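Local structure of hypothetical glycoside hydrolase (Parabacteroides distasonis, 3TAW) at residues A[22-27]-A[344-349]; A[117-122]-A[134-139]; A[141-146]-A[173-178]; A[322-327]-A[334-339]. The protein is of unknown function but has the five-bladed beta-propeller fold of the glycoside-hydrolase-like families in the beta-fructosidase clan. One frame throughout, in Å; residues are numbered along the deposited sequence.

How the contacts relate
Contacts 1 and 4 share one antiparallel sheet: strand 333-340 lies between strands 322-330 and 344-350, and the contact centres are about 9 Å apart. Contacts 2 and 3 are related in the same way, again with centres about 9 Å apart, because strand 131-138 pairs with strand 143-150; both also touch the same 1,2-ethanediol, which bridges Glu119 and Lys177. Between the two pairs, contacts 2 and 4 meet although their centres are about 17 Å apart, with Glu325 beside Pro121 and Arg122 near the middle of the propeller. Contact 1 lies farthest out, its centre about 28 Å from that of contact 3, across the chain's centre.

Contact 1. Residues A[22-27]-A[344-349]; sequences GVNPVI and FVAVAV
Two almost straight hydrogen bonds let the carboxamide of Asn24 act as a stand-in for a neighbouring strand. Its OD1 accepts from Val347 N at 2.9 Å, the donor standing above the amide carbonyl plane, while its ND2 gives a hydrogen to Val347 O, also at 2.9 Å and within the amide plane. One side chain thus engages both backbone polar groups of a single residue, which fixes the rotation of the amide. With CG anti to the carbonyl carbon (chi1 -74°), the group reaches the edge of the strand and lies against the methyl of Ala346, CG to CB 3.4 Å.

Backbone bonds take over further along. Val26 N reaches Val345 O at 2.8 Å, and Ile27 N makes a weak bond to the same oxygen, so that both residues face Val345 in a classic beta bulge. The return bond, Val345 N to Ile27 O, is close to linear.

Apolar contacts fill in around this frame. The cis-proline Pro25 runs alongside Phe344, CB to CB 3.5 Å, and Ile27 lies beside Val345 in the same manner. Val26 divides its branches: CG2 touches Val345 CG1, whereas CG1 meets Val347 CG1 at 3.9 Å, the two valines crossing at about a right angle.

The loop before strand 33-36 is thereby fastened to strand 344-350, whose other side pairs with strand 333-340. Phe311 of helix 310-313 packs on Asn24, Pro25 and Phe344, and Tyr66 of strand 61-69 touches Ile27 and Val345.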
# COMPACT_ATOMS: atom_id res chain seq x y z
N GLY A 22 -10.29 -5.29 21.25
CA GLY A 22 -11.61 -4.71 21.02
C GLY A 22 -11.73 -3.45 20.19
O GLY A 22 -12.84 -2.96 20.04
N VAL A 23 -10.63 -2.93 19.62
CA VAL A 23 -10.66 -1.64 18.92
C VAL A 23 -11.00 -1.72 17.43
O VAL A 23 -11.49 -0.74 16.84
CB VAL A 23 -9.34 -0.84 19.06
CG1 VAL A 23 -8.92 -0.74 20.52
CG2 VAL A 23 -8.21 -1.42 18.20
N ASN A 24 -10.68 -2.85 16.80
CA ASN A 24 -10.85 -2.95 15.36
C ASN A 24 -12.25 -3.32 14.96
O ASN A 24 -12.96 -4.01 15.72
CB ASN A 24 -9.88 -3.96 14.76
CG ASN A 24 -8.45 -3.45 14.71
OD1 ASN A 24 -8.22 -2.28 14.49
ND2 ASN A 24 -7.49 -4.35 14.86
N PRO A 25 -12.68 -2.87 13.77
CA PRO A 25 -11.97 -1.98 12.85
C PRO A 25 -11.99 -0.52 13.30
O PRO A 25 -12.96 -0.09 13.94
CB PRO A 25 -12.75 -2.12 11.54
CG PRO A 25 -14.11 -2.58 11.94
CD PRO A 25 -14.03 -3.20 13.29
N VAL A 26 -10.97 0.22 12.90
CA VAL A 26 -10.82 1.61 13.29
C VAL A 26 -11.43 2.61 12.28
O VAL A 26 -11.66 3.76 12.63
CB VAL A 26 -9.34 1.96 13.60
CG1 VAL A 26 -8.86 1.14 14.80
CG2 VAL A 26 -8.46 1.76 12.37
N ILE A 27 -11.68 2.16 11.04
CA ILE A 27 -12.42 2.94 10.04
C ILE A 27 -13.46 2.06 9.39
O ILE A 27 -13.13 1.01 8.83
CB ILE A 27 -11.56 3.57 8.92
CG1 ILE A 27 -10.36 4.32 9.50
CG2 ILE A 27 -12.43 4.45 7.94
CD1 ILE A 27 -10.62 5.71 9.99
N PHE A 344 -12.97 -2.87 5.59
CA PHE A 344 -12.66 -2.05 6.76
C PHE A 344 -11.16 -1.75 6.85
O PHE A 344 -10.36 -2.38 6.15
CB PHE A 344 -13.11 -2.70 8.06
CG PHE A 344 -14.58 -3.07 8.09
CD1 PHE A 344 -15.53 -2.14 8.43
CD2 PHE A 344 -14.99 -4.36 7.76
CE1 PHE A 344 -16.89 -2.48 8.45
CE2 PHE A 344 -16.35 -4.69 7.77
CZ PHE A 344 -17.29 -3.75 8.12
N VAL A 345 -10.81 -0.79 7.70
CA VAL A 345 -9.43 -0.57 8.11
C VAL A 345 -9.24 -1.03 9.56
O VAL A 345 -10.04 -0.70 10.44
CB VAL A 345 -9.02 0.89 7.97
CG1 VAL A 345 -7.57 1.09 8.50
CG2 VAL A 345 -9.16 1.34 6.51
N ALA A 346 -8.15 -1.76 9.79
CA ALA A 346 -7.74 -2.18 11.14
C ALA A 346 -6.28 -1.79 11.41
O ALA A 346 -5.54 -1.43 10.48
CB ALA A 346 -7.94 -3.70 11.34
N VAL A 347 -5.93 -1.80 12.71
CA VAL A 347 -4.59 -1.49 13.20
C VAL A 347 -4.02 -2.66 14.02
O VAL A 347 -4.74 -3.35 14.75
CB VAL A 347 -4.56 -0.17 14.02
CG1 VAL A 347 -5.30 -0.29 15.36
CG2 VAL A 347 -3.11 0.31 14.21
N ALA A 348 -2.72 -2.89 13.89
CA ALA A 348 -1.97 -3.74 14.81
C ALA A 348 -0.73 -2.95 15.24
O ALA A 348 -0.21 -2.10 14.50
CB ALA A 348 -1.59 -5.10 14.15
N VAL A 349 -0.25 -3.23 16.45
CA VAL A 349 0.79 -2.41 17.08
C VAL A 349 1.91 -3.32 17.53
O VAL A 349 1.65 -4.43 17.99
CB VAL A 349 0.21 -1.58 18.25
CG1 VAL A 349 1.26 -0.62 18.84
CG2 VAL A 349 -0.99 -0.78 17.77

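Contact 2. Residues A[117-122]-A[134-139]; sequences GTEDPR and LYTQWN. With EDO (1,2-ethanediol), chain P.
Glu119 and Thr136 face each other as a hydrogen-bonded antiparallel pair, each backbone N bonded to the other's O at 2.9 Å. Arg122 and Leu134 form a second such pair beyond a beta bulge, where the chain turns a corner at Asp120.

The Thr136 hydroxyl is held by two waters. One also donates to Asp120 O; the other donates to Glu119 OE1 at 2.7 Å and, weakly, to Asp120 OD2. Asp120 OD1 is taken by Arg67 and Asn52. Arg122, bent at chi2 (86°), sends NH1 weakly to Asp120 O, while NE and NH2 bond to Gly248 O and Cys247 O.

Glu119 OE1 further accepts from 1,2-ethanediol O2 at 2.6 Å, and Lys177 NZ donates to both diol hydroxyls. The diol's C2 sits over the centre of one face of the Trp138 indole, 3.4 Å above the plane, and the ring's NE1 is bonded to Gly77 O. Glu119 OE2 approaches Trp138 CD1 obliquely at 3.3 Å. On the opposite sheet face from Glu119, Thr118 CG2 touches Tyr135 CE2 at 3.9 Å, the tyrosine hydroxyl bonding to Glu113.

Glu119 and the indole hold the diol by a carboxylate bond and an apolar face, consistent with a pocket for small hydroxylated molecules.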
# COMPACT_ATOMS: atom_id res chain seq x y z
N GLY A 117 -11.45 5.92 -10.31
CA GLY A 117 -10.83 6.74 -9.27
C GLY A 117 -9.42 6.33 -8.85
O GLY A 117 -8.62 5.86 -9.65
N THR A 118 -9.13 6.55 -7.57
CA THR A 118 -7.77 6.54 -7.08
C THR A 118 -7.68 5.50 -5.96
O THR A 118 -8.20 5.73 -4.88
CB THR A 118 -7.41 7.97 -6.56
OG1 THR A 118 -8.29 8.35 -5.50
CG2 THR A 118 -7.52 9.01 -7.66
N GLU A 119 -7.01 4.37 -6.22
CA GLU A 119 -7.00 3.23 -5.29
C GLU A 119 -5.66 3.04 -4.57
O GLU A 119 -4.62 3.48 -5.05
CB GLU A 119 -7.26 1.92 -6.03
CG GLU A 119 -8.46 1.92 -6.99
CD GLU A 119 -8.62 0.60 -7.72
OE1 GLU A 119 -7.62 -0.19 -7.79
OE2 GLU A 119 -9.74 0.35 -8.24
N ASP A 120 -5.72 2.32 -3.45
CA ASP A 120 -4.57 1.62 -2.89
C ASP A 120 -3.32 2.49 -2.75
O ASP A 120 -2.27 2.22 -3.35
CB ASP A 120 -4.28 0.38 -3.71
CG ASP A 120 -5.40 -0.67 -3.62
OD1 ASP A 120 -6.39 -0.44 -2.89
OD2 ASP A 120 -5.22 -1.75 -4.23
N PRO A 121 -3.45 3.55 -1.95
CA PRO A 121 -2.36 4.52 -1.73
C PRO A 121 -1.25 3.95 -0.84
O PRO A 121 -1.50 3.14 0.06
CB PRO A 121 -3.06 5.63 -0.99
CG PRO A 121 -4.14 4.95 -0.21
CD PRO A 121 -4.65 3.89 -1.14
N ARG A 122 -0.02 4.37 -1.11
CA ARG A 122 1.07 4.31 -0.14
C ARG A 122 1.70 5.68 -0.09
O ARG A 122 1.86 6.35 -1.13
CB ARG A 122 2.18 3.31 -0.52
CG ARG A 122 1.89 1.87 -0.24
CD ARG A 122 1.14 1.26 -1.36
NE ARG A 122 1.00 -0.21 -1.28
CZ ARG A 122 0.00 -0.87 -1.86
NH1 ARG A 122 -0.89 -0.21 -2.56
NH2 ARG A 122 -0.11 -2.18 -1.74
N LEU A 134 1.94 7.15 -3.94
CA LEU A 134 1.92 6.19 -5.02
C LEU A 134 0.59 5.48 -4.92
O LEU A 134 0.25 4.96 -3.86
CB LEU A 134 3.05 5.17 -4.88
CG LEU A 134 4.41 5.55 -5.50
CD1 LEU A 134 4.39 5.40 -7.05
CD2 LEU A 134 4.88 6.92 -5.07
N TYR A 135 -0.16 5.47 -6.03
CA TYR A 135 -1.54 4.97 -6.03
C TYR A 135 -1.90 4.43 -7.40
O TYR A 135 -1.15 4.59 -8.36
CB TYR A 135 -2.52 6.09 -5.63
CG TYR A 135 -2.62 7.21 -6.65
CD1 TYR A 135 -1.68 8.23 -6.71
CD2 TYR A 135 -3.69 7.27 -7.55
CE1 TYR A 135 -1.76 9.25 -7.65
CE2 TYR A 135 -3.81 8.31 -8.47
CZ TYR A 135 -2.85 9.29 -8.52
OH TYR A 135 -2.98 10.31 -9.41
N THR A 136 -3.04 3.75 -7.47
CA THR A 136 -3.51 3.18 -8.72
C THR A 136 -4.58 4.06 -9.34
O THR A 136 -5.55 4.43 -8.68
CB THR A 136 -4.17 1.81 -8.50
OG1 THR A 136 -3.31 0.99 -7.71
CG2 THR A 136 -4.49 1.13 -9.86
N GLN A 137 -4.38 4.41 -10.60
CA GLN A 137 -5.42 5.09 -11.40
C GLN A 137 -6.26 4.00 -12.04
O GLN A 137 -5.70 3.07 -12.64
CB GLN A 137 -4.77 5.93 -12.50
CG GLN A 137 -3.76 6.95 -12.00
CD GLN A 137 -3.21 7.77 -13.13
OE1 GLN A 137 -2.64 7.22 -14.09
NE2 GLN A 137 -3.36 9.10 -13.05
N TRP A 138 -7.58 4.09 -11.91
CA TRP A 138 -8.45 3.06 -12.50
C TRP A 138 -9.52 3.70 -13.35
O TRP A 138 -10.32 4.50 -12.87
CB TRP A 138 -9.08 2.21 -11.42
CG TRP A 138 -9.96 1.04 -11.83
CD1 TRP A 138 -11.12 0.66 -11.21
CD2 TRP A 138 -9.71 0.05 -12.86
NE1 TRP A 138 -11.60 -0.46 -11.78
CE2 TRP A 138 -10.77 -0.88 -12.79
CE3 TRP A 138 -8.71 -0.15 -13.81
CZ2 TRP A 138 -10.87 -1.97 -13.66
CZ3 TRP A 138 -8.79 -1.25 -14.65
CH2 TRP A 138 -9.87 -2.14 -14.57
N ASN A 139 -9.51 3.35 -14.63
CA ASN A 139 -10.47 3.85 -15.58
C ASN A 139 -11.29 2.72 -16.19
O ASN A 139 -11.90 2.90 -17.26
CB ASN A 139 -9.75 4.64 -16.67
CG ASN A 139 -8.84 3.77 -17.51
OD1 ASN A 139 -8.69 2.57 -17.27
ND2 ASN A 139 -8.24 4.38 -18.52
C1 EDO P . -8.35 -3.34 -11.31
O1 EDO P . -6.99 -3.79 -11.37
C2 EDO P . -8.38 -2.06 -10.49
O2 EDO P . -7.42 -2.16 -9.45
O HOH W 1 -5.13 -1.00 -7.00
O HOH W 2 -1.41 1.22 -5.83

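Contact 3. Residues A[141-146]-A[173-178]; sequences KVPRLA and DEATKS. With EDO (1,2-ethanediol), chain K; EDO (1,2-ethanediol), chain P.
The touching parts run about 50° apart, and a main-chain bond from Thr176 N to Pro143 O joins them with the donor well above the carbonyl plane. Ala175 CA also points its hydrogen at Pro143 O.

The Thr176 hydroxyl continues the pairing in place of a backbone carbonyl. OG1 lies between the backbone N and the carbonyl carbon (chi1 62°), where it receives Leu145 N at 2.9 Å along a nearly straight bond and donates to O1 of a 1,2-ethanediol at 2.6 Å. That diol hydroxyl passes its own hydrogen to Glu174 O, and the far hydroxyl donates to Leu145 O, bridging the two segments.

At the exposed end, extended Arg144 lies alongside Asp173 in a salt bridge, NH2 to OD1 2.8 Å. The carboxylate oxygen is met on its anti side and the two planes stand 80° apart, while Arg144 NE bonds to Lys172 O. Val142 CB lies over the rim of one guanidinium face, and Val142 CG1 rests against Asp173 O and Glu174 O. Pro143 CD packs on Ala175 CB at 3.7 Å.

Lys177 NZ grips both hydroxyls of a second 1,2-ethanediol, the shorter bond being 2.7 Å to O2. The arrangement, a connecting loop laid against the start of strand 143-150 before strand 179-186 opens the next sheet, is consistent with a connection between beta-propeller blades, with Lys177 at a site where small molecules have bound.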
# COMPACT_ATOMS: atom_id res chain seq x y z
N LYS A 141 -10.22 0.16 -17.60
CA LYS A 141 -9.51 -0.44 -18.71
C LYS A 141 -8.14 -0.96 -18.26
O LYS A 141 -7.86 -2.15 -18.38
CB LYS A 141 -9.39 0.57 -19.84
CG LYS A 141 -10.75 0.94 -20.41
CD LYS A 141 -10.65 1.67 -21.71
CE LYS A 141 -10.31 3.13 -21.54
NZ LYS A 141 -11.10 3.96 -22.51
N VAL A 142 -7.30 -0.07 -17.75
CA VAL A 142 -5.96 -0.43 -17.29
C VAL A 142 -5.68 0.25 -15.94
O VAL A 142 -5.88 1.47 -15.84
CB VAL A 142 -4.87 0.03 -18.29
CG1 VAL A 142 -3.50 -0.47 -17.83
CG2 VAL A 142 -5.16 -0.45 -19.75
N PRO A 143 -5.26 -0.52 -14.92
CA PRO A 143 -4.80 0.12 -13.70
C PRO A 143 -3.37 0.60 -13.88
O PRO A 143 -2.52 -0.12 -14.43
CB PRO A 143 -4.89 -1.00 -12.66
CG PRO A 143 -4.68 -2.25 -13.45
CD PRO A 143 -5.18 -1.99 -14.83
N ARG A 144 -3.10 1.82 -13.44
CA ARG A 144 -1.77 2.40 -13.63
C ARG A 144 -1.25 2.98 -12.33
O ARG A 144 -1.94 3.75 -11.66
CB ARG A 144 -1.75 3.48 -14.70
CG ARG A 144 -2.16 3.00 -16.11
CD ARG A 144 -2.01 4.13 -17.10
NE ARG A 144 -2.20 3.69 -18.49
CZ ARG A 144 -3.37 3.59 -19.11
NH1 ARG A 144 -4.50 3.88 -18.49
NH2 ARG A 144 -3.40 3.17 -20.38
N LEU A 145 -0.03 2.60 -11.99
CA LEU A 145 0.64 3.20 -10.84
C LEU A 145 0.98 4.64 -11.17
O LEU A 145 1.64 4.92 -12.18
CB LEU A 145 1.92 2.40 -10.57
CG LEU A 145 2.74 2.71 -9.34
CD1 LEU A 145 1.93 2.44 -8.03
CD2 LEU A 145 4.02 1.87 -9.40
N ALA A 146 0.60 5.57 -10.30
CA ALA A 146 0.82 6.99 -10.54
C ALA A 146 1.34 7.67 -9.28
O ALA A 146 1.29 7.11 -8.18
CB ALA A 146 -0.50 7.65 -11.05
N ASP A 173 1.08 1.49 -20.79
CA ASP A 173 -0.26 0.91 -20.91
C ASP A 173 -0.34 -0.50 -20.29
O ASP A 173 -1.29 -1.22 -20.49
CB ASP A 173 -0.68 0.89 -22.39
CG ASP A 173 -0.81 2.30 -22.97
OD1 ASP A 173 -1.43 3.16 -22.32
OD2 ASP A 173 -0.31 2.55 -24.09
N GLU A 174 0.67 -0.85 -19.50
CA GLU A 174 0.66 -2.10 -18.76
C GLU A 174 -0.08 -1.91 -17.47
O GLU A 174 -0.10 -0.79 -16.93
CB GLU A 174 2.10 -2.55 -18.49
CG GLU A 174 2.79 -3.05 -19.75
CD GLU A 174 2.14 -4.32 -20.27
OE1 GLU A 174 2.15 -5.32 -19.53
OE2 GLU A 174 1.60 -4.29 -21.40
N ALA A 175 -0.68 -2.99 -16.98
CA ALA A 175 -1.37 -2.98 -15.69
C ALA A 175 -0.33 -2.95 -14.57
O ALA A 175 0.45 -3.88 -14.47
CB ALA A 175 -2.25 -4.21 -15.54
N THR A 176 -0.32 -1.89 -13.76
CA THR A 176 0.64 -1.72 -12.68
C THR A 176 -0.06 -1.12 -11.45
O THR A 176 -1.11 -0.47 -11.57
CB THR A 176 1.82 -0.81 -13.07
OG1 THR A 176 1.36 0.51 -13.39
CG2 THR A 176 2.60 -1.40 -14.30
N LYS A 177 0.52 -1.39 -10.28
CA LYS A 177 -0.03 -0.97 -8.99
C LYS A 177 0.90 -1.42 -7.87
O LYS A 177 1.83 -2.20 -8.12
CB LYS A 177 -1.42 -1.57 -8.74
CG LYS A 177 -1.49 -3.09 -8.91
CD LYS A 177 -2.81 -3.70 -8.44
CE LYS A 177 -4.00 -3.19 -9.24
NZ LYS A 177 -5.30 -3.74 -8.75
N SER A 178 0.65 -0.90 -6.67
CA SER A 178 1.18 -1.44 -5.41
C SER A 178 2.67 -1.23 -5.24
O SER A 178 3.48 -2.15 -5.45
CB SER A 178 0.81 -2.93 -5.26
OG SER A 178 -0.60 -3.08 -5.46
C1 EDO K . 2.22 1.94 -16.24
O1 EDO K . 1.00 1.33 -15.85
C2 EDO K . 2.41 3.38 -15.76
O2 EDO K . 2.88 3.55 -14.42
C1 EDO P . -8.35 -3.34 -11.31
O1 EDO P . -6.99 -3.79 -11.37
C2 EDO P . -8.38 -2.06 -10.49
O2 EDO P . -7.42 -2.16 -9.45

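Contact 4. Residues A[322-327]-A[334-339]; sequences VFVEGL and WYLYYG. With EDO (1,2-ethanediol), chain I.
Val322 lies alongside the Tyr338 ring, its CG1 3.7 Å from CE2 and its CB close to CD2. Tyr338 CG sits between the backbone N and the carbonyl carbon (chi1 59°), which brings the ring back beside Val322; the hydroxyl beyond it bonds to Glu312. The same apolar face continues through Val324, whose CG1 touches Leu336 CD2 at 3.8 Å and also Tyr338 CB. At the far end Leu327 reaches obliquely to the indole of Trp334, CD1 to CE3 3.7 Å, and also meets Leu336 CD1. Ile252 of strand 244-254 packs on both Leu327 and Trp334.

The backbone ladder is antiparallel. Phe323 and Gly339 exchange two bonds; Phe323 N meets a lone pair of Gly339 O in the carbonyl plane at 2.9 Å. Further on, Tyr337 O accepts from both Glu325 N, at 3.2 Å, and Gly326 N, at 3.1 Å: a classic beta bulge, which shifts the register by one residue. Tyr337 N answers with a bond to Gly326 O at 2.8 Å. Tyr337 itself leans toward strand 49-58 and bonds through its hydroxyl to Gly91 O.

The bulge turns Glu325 out of the regular alternation toward strand 117-125, where it makes a long, weak ion pair with Arg122. The chemistry is therefore divided: an apolar face knits this hairpin into the propeller, while the bulge places the buried Glu325 carboxylate beside Pro121 and Arg122.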
# COMPACT_ATOMS: atom_id res chain seq x y z
N VAL A 322 -5.89 -9.49 5.18
CA VAL A 322 -5.29 -8.52 6.09
C VAL A 322 -4.23 -7.85 5.24
O VAL A 322 -3.05 -8.26 5.21
CB VAL A 322 -4.76 -9.15 7.42
CG1 VAL A 322 -5.92 -9.57 8.28
CG2 VAL A 322 -3.79 -10.33 7.19
N PHE A 323 -4.67 -6.80 4.52
CA PHE A 323 -3.91 -6.23 3.42
C PHE A 323 -3.07 -5.06 3.93
O PHE A 323 -3.56 -3.94 4.11
CB PHE A 323 -4.85 -5.79 2.29
CG PHE A 323 -4.15 -5.57 0.98
CD1 PHE A 323 -3.83 -6.63 0.14
CD2 PHE A 323 -3.75 -4.28 0.63
CE1 PHE A 323 -3.16 -6.41 -1.06
CE2 PHE A 323 -3.08 -4.05 -0.57
CZ PHE A 323 -2.79 -5.10 -1.41
N VAL A 324 -1.81 -5.36 4.22
CA VAL A 324 -0.92 -4.41 4.88
C VAL A 324 -0.49 -3.33 3.92
O VAL A 324 -0.10 -3.61 2.81
CB VAL A 324 0.27 -5.11 5.57
CG1 VAL A 324 -0.26 -6.01 6.71
CG2 VAL A 324 1.12 -5.88 4.56
N GLU A 325 -0.59 -2.07 4.36
CA GLU A 325 -0.39 -0.97 3.40
C GLU A 325 0.08 0.36 3.98
O GLU A 325 0.61 1.19 3.23
CB GLU A 325 -1.70 -0.78 2.62
CG GLU A 325 -1.61 0.19 1.43
CD GLU A 325 -2.83 0.10 0.50
OE1 GLU A 325 -3.51 -0.94 0.49
OE2 GLU A 325 -3.13 1.10 -0.23
N GLY A 326 -0.15 0.58 5.28
CA GLY A 326 0.30 1.78 5.99
C GLY A 326 1.12 1.37 7.22
O GLY A 326 0.77 0.43 7.92
N LEU A 327 2.21 2.07 7.49
CA LEU A 327 3.11 1.72 8.59
C LEU A 327 3.82 2.97 9.08
O LEU A 327 4.46 3.66 8.28
CB LEU A 327 4.11 0.66 8.14
CG LEU A 327 5.13 0.20 9.18
CD1 LEU A 327 4.43 -0.39 10.44
CD2 LEU A 327 6.12 -0.81 8.55
N TRP A 334 5.35 0.82 16.57
CA TRP A 334 4.94 0.71 15.17
C TRP A 334 3.45 0.47 15.09
O TRP A 334 2.93 -0.42 15.76
CB TRP A 334 5.65 -0.46 14.52
CG TRP A 334 7.10 -0.27 14.39
CD1 TRP A 334 8.05 -0.72 15.24
CD2 TRP A 334 7.78 0.42 13.34
NE1 TRP A 334 9.30 -0.35 14.80
CE2 TRP A 334 9.17 0.33 13.63
CE3 TRP A 334 7.37 1.10 12.20
CZ2 TRP A 334 10.13 0.91 12.82
CZ3 TRP A 334 8.35 1.67 11.38
CH2 TRP A 334 9.72 1.57 11.71
N TYR A 335 2.78 1.28 14.26
CA TYR A 335 1.37 1.14 13.98
C TYR A 335 1.22 0.74 12.51
O TYR A 335 1.64 1.47 11.61
CB TYR A 335 0.64 2.46 14.24
CG TYR A 335 0.62 2.85 15.70
CD1 TYR A 335 1.72 3.46 16.29
CD2 TYR A 335 -0.48 2.57 16.50
CE1 TYR A 335 1.70 3.80 17.64
CE2 TYR A 335 -0.51 2.90 17.85
CZ TYR A 335 0.60 3.53 18.42
OH TYR A 335 0.60 3.85 19.78
N LEU A 336 0.64 -0.43 12.31
CA LEU A 336 0.44 -1.06 11.00
C LEU A 336 -1.04 -1.03 10.64
O LEU A 336 -1.86 -1.52 11.40
CB LEU A 336 0.90 -2.53 11.07
CG LEU A 336 0.70 -3.37 9.82
CD1 LEU A 336 1.60 -2.87 8.67
CD2 LEU A 336 0.92 -4.85 10.12
N TYR A 337 -1.38 -0.37 9.51
CA TYR A 337 -2.75 -0.20 9.05
C TYR A 337 -2.98 -1.10 7.85
O TYR A 337 -2.16 -1.13 6.93
CB TYR A 337 -3.05 1.27 8.72
CG TYR A 337 -2.96 2.08 10.00
CD1 TYR A 337 -4.03 2.10 10.91
CD2 TYR A 337 -1.79 2.72 10.36
CE1 TYR A 337 -3.92 2.79 12.11
CE2 TYR A 337 -1.67 3.40 11.58
CZ TYR A 337 -2.74 3.44 12.45
OH TYR A 337 -2.60 4.10 13.66
N TYR A 338 -4.08 -1.85 7.90
CA TYR A 338 -4.35 -2.81 6.87
C TYR A 338 -5.83 -2.86 6.50
O TYR A 338 -6.72 -2.55 7.32
CB TYR A 338 -3.82 -4.20 7.29
CG TYR A 338 -4.37 -4.77 8.59
CD1 TYR A 338 -3.79 -4.48 9.81
CD2 TYR A 338 -5.44 -5.66 8.57
CE1 TYR A 338 -4.26 -5.02 10.99
CE2 TYR A 338 -5.94 -6.21 9.74
CZ TYR A 338 -5.34 -5.89 10.94
OH TYR A 338 -5.81 -6.43 12.11
N GLY A 339 -6.09 -3.27 5.26
CA GLY A 339 -7.45 -3.48 4.79
C GLY A 339 -7.96 -4.81 5.33
O GLY A 339 -7.20 -5.78 5.43
C1 EDO I . 5.14 6.60 6.19
O1 EDO I . 5.74 7.91 6.28
C2 EDO I . 6.20 5.51 5.92
O2 EDO I . 5.66 4.17 5.93